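Local coordinates for protein Phosphoglucosamine/phosphogalactosamine mutase (Sulfolobus tokodaii, PDB 2F7L) that interconverts the 6-phosphates and 1-phosphates of glucosamine and galactosamine, a step on the way to UDP-GlcNAc and UDP-GalNAc, at residues I250-R255 with N357-E362. Residues are numbered along the deposited sequence; the frame is centred on the assembly and turned at random.
Sequences IDSEGR and NVSSAE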
loop_
_atom_site.group_PDB
_atom_site.type_symbol
_atom_site.label_atom_id
_atom_site.label_comp_id
_atom_site.label_asym_id
_atom_site.label_seq_id
_atom_site.Cartn_x
_atom_site.Cartn_y
_atom_site.Cartn_z
ATOM N N ILE A 250 5.724 13.768 -6.525
ATOM C CA ILE A 250 6.795 14.759 -6.513
ATOM C C ILE A 250 6.272 15.917 -7.348
ATOM O O ILE A 250 6.058 15.751 -8.544
ATOM C CB ILE A 250 8.070 14.184 -7.157
ATOM C CG1 ILE A 250 8.437 12.864 -6.470
ATOM C CG2 ILE A 250 9.216 15.166 -7.020
ATOM C CD1 ILE A 250 9.628 12.162 -7.095
ATOM N N ASP A 251 6.048 17.075 -6.727
ATOM C CA ASP A 251 5.508 18.233 -7.445
ATOM C C ASP A 251 6.493 18.986 -8.340
ATOM O O ASP A 251 7.689 18.674 -8.395
ATOM C CB ASP A 251 4.889 19.222 -6.472
ATOM C CG ASP A 251 5.918 19.848 -5.550
ATOM O OD1 ASP A 251 7.113 19.910 -5.940
ATOM O OD2 ASP A 251 5.522 20.286 -4.436
ATOM N N SER A 252 5.964 19.989 -9.037
ATOM C CA SER A 252 6.730 20.823 -9.968
ATOM C C SER A 252 8.040 21.381 -9.412
ATOM O O SER A 252 8.977 21.620 -10.165
ATOM C CB SER A 252 5.846 21.961 -10.453
ATOM O OG SER A 252 4.789 22.188 -9.527
ATOM N N GLU A 253 8.102 21.582 -8.097
ATOM C CA GLU A 253 9.307 22.099 -7.450
ATOM C C GLU A 253 10.384 21.039 -7.352
ATOM O O GLU A 253 11.542 21.343 -7.081
ATOM C CB GLU A 253 8.993 22.610 -6.043
ATOM C CG GLU A 253 7.947 23.705 -5.988
ATOM C CD GLU A 253 8.312 24.932 -6.822
ATOM O OE1 GLU A 253 9.177 24.818 -7.729
ATOM O OE2 GLU A 253 7.711 26.012 -6.571
ATOM N N GLY A 254 10.002 19.788 -7.561
ATOM C CA GLY A 254 10.976 18.711 -7.491
ATOM C C GLY A 254 11.146 18.221 -6.071
ATOM O O GLY A 254 12.193 17.696 -5.706
ATOM N N ARG A 255 10.117 18.418 -5.261
ATOM C CA ARG A 255 10.165 17.976 -3.878
ATOM C C ARG A 255 9.172 16.837 -3.683
ATOM O O ARG A 255 8.012 16.926 -4.115
ATOM C CB ARG A 255 9.849 19.152 -2.936
ATOM C CG ARG A 255 8.662 19.967 -3.360
ATOM C CD ARG A 255 8.552 21.290 -2.607
ATOM N NE ARG A 255 7.298 21.939 -2.972
ATOM C CZ ARG A 255 6.671 22.829 -2.223
ATOM N NH1 ARG A 255 7.193 23.186 -1.066
ATOM N NH2 ARG A 255 5.502 23.326 -2.605
ATOM N N ASN A 357 -6.596 23.921 -11.821
ATOM C CA ASN A 357 -5.806 24.729 -12.729
ATOM C C ASN A 357 -4.620 25.399 -12.029
ATOM O O ASN A 357 -4.189 26.490 -12.403
ATOM C CB ASN A 357 -6.680 25.783 -13.395
ATOM C CG ASN A 357 -6.059 26.317 -14.671
ATOM O OD1 ASN A 357 -6.554 27.277 -15.270
ATOM N ND2 ASN A 357 -4.966 25.686 -15.103
ATOM N N VAL A 358 -4.096 24.720 -11.015
ATOM C CA VAL A 358 -2.954 25.196 -10.239
ATOM C C VAL A 358 -1.827 24.169 -10.380
ATOM O O VAL A 358 -2.092 22.999 -10.632
ATOM C CB VAL A 358 -3.347 25.323 -8.765
ATOM C CG1 VAL A 358 -2.131 25.414 -7.905
ATOM C CG2 VAL A 358 -4.213 26.537 -8.581
ATOM N N SER A 359 -0.577 24.593 -10.220
ATOM C CA SER A 359 0.536 23.656 -10.343
ATOM C C SER A 359 0.621 22.741 -9.126
ATOM O O SER A 359 0.140 23.077 -8.036
ATOM C CB SER A 359 1.865 24.395 -10.506
ATOM O OG SER A 359 2.329 24.884 -9.263
ATOM N N SER A 360 1.239 21.579 -9.330
ATOM C CA SER A 360 1.400 20.592 -8.277
ATOM C C SER A 360 2.064 21.224 -7.056
ATOM O O SER A 360 1.634 21.003 -5.923
ATOM C CB SER A 360 2.253 19.432 -8.782
ATOM O OG SER A 360 3.590 19.853 -8.998
ATOM N N ALA A 361 3.115 22.003 -7.290
ATOM C CA ALA A 361 3.822 22.660 -6.193
ATOM C C ALA A 361 2.873 23.523 -5.368
ATOM O O ALA A 361 2.859 23.455 -4.142
ATOM C CB ALA A 361 4.957 23.511 -6.736
ATOM N N GLU A 362 2.066 24.330 -6.046
ATOM C CA GLU A 362 1.141 25.189 -5.340
ATOM C C GLU A 362 0.086 24.360 -4.632
ATOM O O GLU A 362 -0.174 24.565 -3.450
ATOM C CB GLU A 362 0.456 26.170 -6.291
ATOM C CG GLU A 362 -0.422 27.156 -5.522
ATOM C CD GLU A 362 -1.334 27.997 -6.400
ATOM O OE1 GLU A 362 -0.839 28.544 -7.418
ATOM O OE2 GLU A 362 -2.543 28.116 -6.051
#
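Ser252 and Ser360 meet hydroxyl to hydroxyl, and the pair illustrates how a tight turn on one domain can be joined to the first turn of a helix on the next. The hydroxyl OG of Ser252 donates to OG of Ser360 over 2.7 Å; the backbone N of Ser252 also lies close, but is modelled too near for a bond to be trusted. Ser360 OG, a buried oxygen, is also hydrogen-bonded to the carbonyl of Asp235. A chi1 of 68° sets this OG between its own backbone N and carbonyl carbon, turned to the hydroxyl of Ser252. Beside it, Ser359 N-caps helix 360-365: its OG accepts from the N of Glu362 at 3.3 Å in a nearly straight bond.

The partner of this helix start is the type I turn from Asp251 to Gly254, which follows on from edge strand 248-251 of the four-stranded mixed sheet of domain II. Helix 360-365 belongs to the domain III range, so the contact ties two of the three alpha/beta/alpha domains of a phosphohexose mutase together, away from the probable phosphoserine and magnesium site.

Charged groups brace the turn. Asp251 OD1 receives weak bonds from the backbone N of Glu253, Gly254 and Arg255, while OD2 accepts Arg255 NE through its syn lone pair at 2.8 Å, a salt bridge in which OD2 lies 30° out of the guanidinium plane; Gln257 supplies OD2 with another donor. The same guanidinium sends NH2 to Ala361 O, 3.1 Å away, in a weak bond at its edge, and its stronger partner is Asp365 on the same helix.

Ala361 is the residue most covered, its methyl packed beside the turn, and Asp251 lies alongside its backbone, with OD2 3.4 Å from Ala361 CA.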